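Local coordinates for protein plasmodium falciparum gamete antigen 27/25 (Plasmodium falciparum, PDB 1N81) that is essential for sexual development of the malaria parasite as a gametocyte protein, and is of unknown molecular function, though it probably dimerises, at residues D28-L33 with S87-K92. Numbering follows the deposited sequence.
Sequences DYIYLL and SYCTDK
The packing of helix 13-35 against helix 71-89 in this all-helical fold, where Ile30 and Leu33 of the former meet Cys89 near the C-terminal end of the latter, is a compact example of apolar helix contact. The two hydrophobic residues lie three positions apart, hence on the same side of their helix, and both send CB toward the other segment, as Cys89 does in return. The thiol sulfur does all the close touching: SG of Cys89 comes to 4.1 Å from CG1 of Ile30 and to 4.2 Å from CD1 of Leu33. It thus meets the inner methylene of the isoleucine but the tip of one branch of the leucine. With SG turned anti to its own carbonyl carbon (chi1 -54°), the cysteine points its sulfur at Ile30, while Leu33 comes in from the flank of the CB-SG bond. CD1 of Leu33 is anti to CA (chi2 -179°), which puts this methyl at the far end of an extended chain. The closest CA atoms, those of Ile30 and Cys89, are 7.9 Å apart, and side chains fill the interval. Leu85, one turn earlier on helix 71-89, also touches Ile30 and Leu33, while Ile99 and Ile102 of helix 96-122 pack on Ile30, making this a three-helix junction. Val94, in the loop that follows, touches Cys89 as well. All three touching residues are buried, yet they bury just 131 Å² between the segments, summed over both sides. With contacts at van der Waals range and no polar bond between the segments, cohesion probably comes from dispersion and the exclusion of water, the sulfur behaving as an apolar, polarisable group.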
ATOM      1  N   ASP A  28      -4.526  -7.180   9.273  1.00 42.20           N
ATOM      2  CA  ASP A  28      -5.615  -7.973   9.852  1.00 45.79           C
ATOM      3  C   ASP A  28      -5.742  -9.342   9.166  1.00 45.91           C
ATOM      4  O   ASP A  28      -5.832 -10.386   9.815  1.00 37.56           O
ATOM      5  CB  ASP A  28      -6.980  -7.263   9.719  1.00 42.11           C
ATOM      6  CG  ASP A  28      -7.105  -6.028  10.610  1.00 42.21           C
ATOM      7  OD1 ASP A  28      -6.266  -5.808  11.507  1.00 41.15           O
ATOM      8  OD2 ASP A  28      -8.061  -5.265  10.399  1.00 46.11           O
ATOM      9  N   TYR A  29      -5.770  -9.343   7.840  1.00 40.41           N
ATOM     10  CA  TYR A  29      -5.927 -10.596   7.124  1.00 37.39           C
ATOM     11  C   TYR A  29      -4.756 -11.541   7.371  1.00 43.28           C
ATOM     12  O   TYR A  29      -4.923 -12.759   7.368  1.00 42.65           O
ATOM     13  CB  TYR A  29      -6.087 -10.344   5.636  1.00 36.91           C
ATOM     14  CG  TYR A  29      -6.831 -11.445   4.960  1.00 41.60           C
ATOM     15  CD1 TYR A  29      -8.213 -11.422   4.896  1.00 37.29           C
ATOM     16  CD2 TYR A  29      -6.145 -12.527   4.371  1.00 35.01           C
ATOM     17  CE1 TYR A  29      -8.924 -12.449   4.254  1.00 36.93           C
ATOM     18  CE2 TYR A  29      -6.844 -13.566   3.728  1.00 38.56           C
ATOM     19  CZ  TYR A  29      -8.234 -13.516   3.676  1.00 42.18           C
ATOM     20  OH  TYR A  29      -8.947 -14.517   3.049  1.00 43.31           O
ATOM     21  N   ILE A  30      -3.565 -10.987   7.577  1.00 45.27           N
ATOM     22  CA  ILE A  30      -2.408 -11.829   7.845  1.00 47.82           C
ATOM     23  C   ILE A  30      -2.595 -12.446   9.229  1.00 46.93           C
ATOM     24  O   ILE A  30      -2.144 -13.560   9.479  1.00 50.86           O
ATOM     25  CB  ILE A  30      -1.089 -11.024   7.776  1.00 46.15           C
ATOM     26  CG1 ILE A  30      -0.720 -10.787   6.309  1.00 42.86           C
ATOM     27  CG2 ILE A  30       0.043 -11.765   8.498  1.00 51.25           C
ATOM     28  CD1 ILE A  30       0.474  -9.927   6.116  1.00 49.93           C
ATOM     29  N   TYR A  31      -3.264 -11.726  10.123  1.00 48.11           N
ATOM     30  CA  TYR A  31      -3.519 -12.269  11.450  1.00 48.94           C
ATOM     31  C   TYR A  31      -4.441 -13.482  11.306  1.00 45.76           C
ATOM     32  O   TYR A  31      -4.228 -14.510  11.933  1.00 49.74           O
ATOM     33  CB  TYR A  31      -4.196 -11.249  12.344  1.00 50.04           C
ATOM     34  CG  TYR A  31      -4.407 -11.764  13.752  1.00 55.05           C
ATOM     35  CD1 TYR A  31      -3.395 -11.692  14.695  1.00 44.09           C
ATOM     36  CD2 TYR A  31      -5.616 -12.347  14.127  1.00 62.58           C
ATOM     37  CE1 TYR A  31      -3.583 -12.186  15.981  1.00 60.98           C
ATOM     38  CE2 TYR A  31      -5.811 -12.845  15.410  1.00 60.96           C
ATOM     39  CZ  TYR A  31      -4.797 -12.759  16.326  1.00 60.57           C
ATOM     40  OH  TYR A  31      -5.006 -13.242  17.596  1.00 74.20           O
ATOM     41  N   LEU A  32      -5.465 -13.352  10.471  1.00 43.87           N
ATOM     42  CA  LEU A  32      -6.389 -14.449  10.221  1.00 47.40           C
ATOM     43  C   LEU A  32      -5.585 -15.661   9.743  1.00 55.07           C
ATOM     44  O   LEU A  32      -5.711 -16.769  10.277  1.00 46.77           O
ATOM     45  CB  LEU A  32      -7.407 -14.062   9.132  1.00 36.00           C
ATOM     46  CG  LEU A  32      -8.280 -15.207   8.607  1.00 42.84           C
ATOM     47  CD1 LEU A  32      -9.190 -15.700   9.773  1.00 46.80           C
ATOM     48  CD2 LEU A  32      -9.123 -14.750   7.403  1.00 38.41           C
ATOM     49  N   LEU A  33      -4.753 -15.443   8.723  1.00 51.93           N
ATOM     50  CA  LEU A  33      -3.961 -16.533   8.172  1.00 54.71           C
ATOM     51  C   LEU A  33      -3.239 -17.264   9.283  1.00 54.72           C
ATOM     52  O   LEU A  33      -3.214 -18.491   9.321  1.00 52.47           O
ATOM     53  CB  LEU A  33      -2.945 -16.014   7.147  1.00 49.80           C
ATOM     54  CG  LEU A  33      -3.571 -15.604   5.818  1.00 47.08           C
ATOM     55  CD1 LEU A  33      -2.504 -15.118   4.845  1.00 51.06           C
ATOM     56  CD2 LEU A  33      -4.323 -16.781   5.255  1.00 46.25           C
ATOM     57  N   SER A  87       3.320 -13.293  -1.288  1.00 40.60           N
ATOM     58  CA  SER A  87       4.719 -12.895  -1.210  1.00 38.80           C
ATOM     59  C   SER A  87       5.339 -13.087   0.183  1.00 47.86           C
ATOM     60  O   SER A  87       6.517 -13.444   0.307  1.00 43.89           O
ATOM     61  CB  SER A  87       4.851 -11.423  -1.619  1.00 37.61           C
ATOM     62  OG  SER A  87       6.202 -10.988  -1.579  1.00 35.32           O
ATOM     63  N   TYR A  88       4.549 -12.852   1.232  1.00 38.60           N
ATOM     64  CA  TYR A  88       5.049 -12.932   2.611  1.00 43.41           C
ATOM     65  C   TYR A  88       4.624 -14.152   3.441  1.00 45.24           C
ATOM     66  O   TYR A  88       5.254 -14.457   4.463  1.00 48.78           O
ATOM     67  CB  TYR A  88       4.589 -11.688   3.407  1.00 34.77           C
ATOM     68  CG  TYR A  88       4.928 -10.351   2.796  1.00 33.83           C
ATOM     69  CD1 TYR A  88       4.125  -9.223   3.048  1.00 36.50           C
ATOM     70  CD2 TYR A  88       6.084 -10.181   2.021  1.00 35.07           C
ATOM     71  CE1 TYR A  88       4.464  -7.971   2.554  1.00 35.19           C
ATOM     72  CE2 TYR A  88       6.436  -8.922   1.521  1.00 36.41           C
ATOM     73  CZ  TYR A  88       5.618  -7.824   1.792  1.00 37.27           C
ATOM     74  OH  TYR A  88       5.953  -6.591   1.281  1.00 35.95           O
ATOM     75  N   CYS A  89       3.562 -14.838   3.041  1.00 44.62           N
ATOM     76  CA  CYS A  89       3.077 -15.947   3.875  1.00 49.45           C
ATOM     77  C   CYS A  89       3.041 -17.323   3.238  1.00 48.52           C
ATOM     78  O   CYS A  89       2.518 -18.260   3.834  1.00 54.01           O
ATOM     79  CB  CYS A  89       1.662 -15.616   4.365  1.00 43.01           C
ATOM     80  SG  CYS A  89       1.501 -14.011   5.224  1.00 51.74           S
ATOM     81  N   THR A  90       3.604 -17.440   2.048  1.00 57.11           N
ATOM     82  CA  THR A  90       3.563 -18.680   1.286  1.00 55.30           C
ATOM     83  C   THR A  90       4.751 -19.623   1.443  1.00 62.32           C
ATOM     84  O   THR A  90       4.964 -20.517   0.621  1.00 67.76           O
ATOM     85  CB  THR A  90       3.304 -18.308  -0.191  1.00 54.96           C
ATOM     86  OG1 THR A  90       2.284 -19.155  -0.716  1.00 81.20           O
ATOM     87  CG2 THR A  90       4.550 -18.384  -1.038  1.00 53.66           C
ATOM     88  N   ASP A  91       5.504 -19.448   2.522  1.00 72.36           N
ATOM     89  CA  ASP A  91       6.654 -20.304   2.810  1.00 79.67           C
ATOM     90  C   ASP A  91       6.731 -20.532   4.308  1.00 80.65           C
ATOM     91  O   ASP A  91       6.059 -21.401   4.861  1.00 85.80           O
ATOM     92  CB  ASP A  91       7.959 -19.645   2.354  1.00 87.79           C
ATOM     93  CG  ASP A  91       7.969 -19.328   0.877  1.00 93.98           C
ATOM     94  OD1 ASP A  91       7.691 -20.250   0.073  1.00 91.37           O
ATOM     95  OD2 ASP A  91       8.259 -18.159   0.526  1.00 97.26           O
ATOM     96  N   LYS A  92       7.571 -19.730   4.949  1.00 83.09           N
ATOM     97  CA  LYS A  92       7.781 -19.780   6.384  1.00 81.86           C
ATOM     98  C   LYS A  92       6.491 -20.046   7.147  1.00 81.46           C
ATOM     99  O   LYS A  92       5.387 -19.835   6.643  1.00 80.03           O
ATOM    100  CB  LYS A  92       8.391 -18.458   6.850  1.00 88.70           C
ATOM    101  CG  LYS A  92       9.626 -18.033   6.057  1.00 91.73           C
ATOM    102  CD  LYS A  92      10.282 -16.822   6.691  1.00 99.09           C
ATOM    103  CE  LYS A  92      11.583 -16.436   6.001  1.00101.52           C
ATOM    104  NZ  LYS A  92      12.183 -15.203   6.610  1.00 99.47           N
TER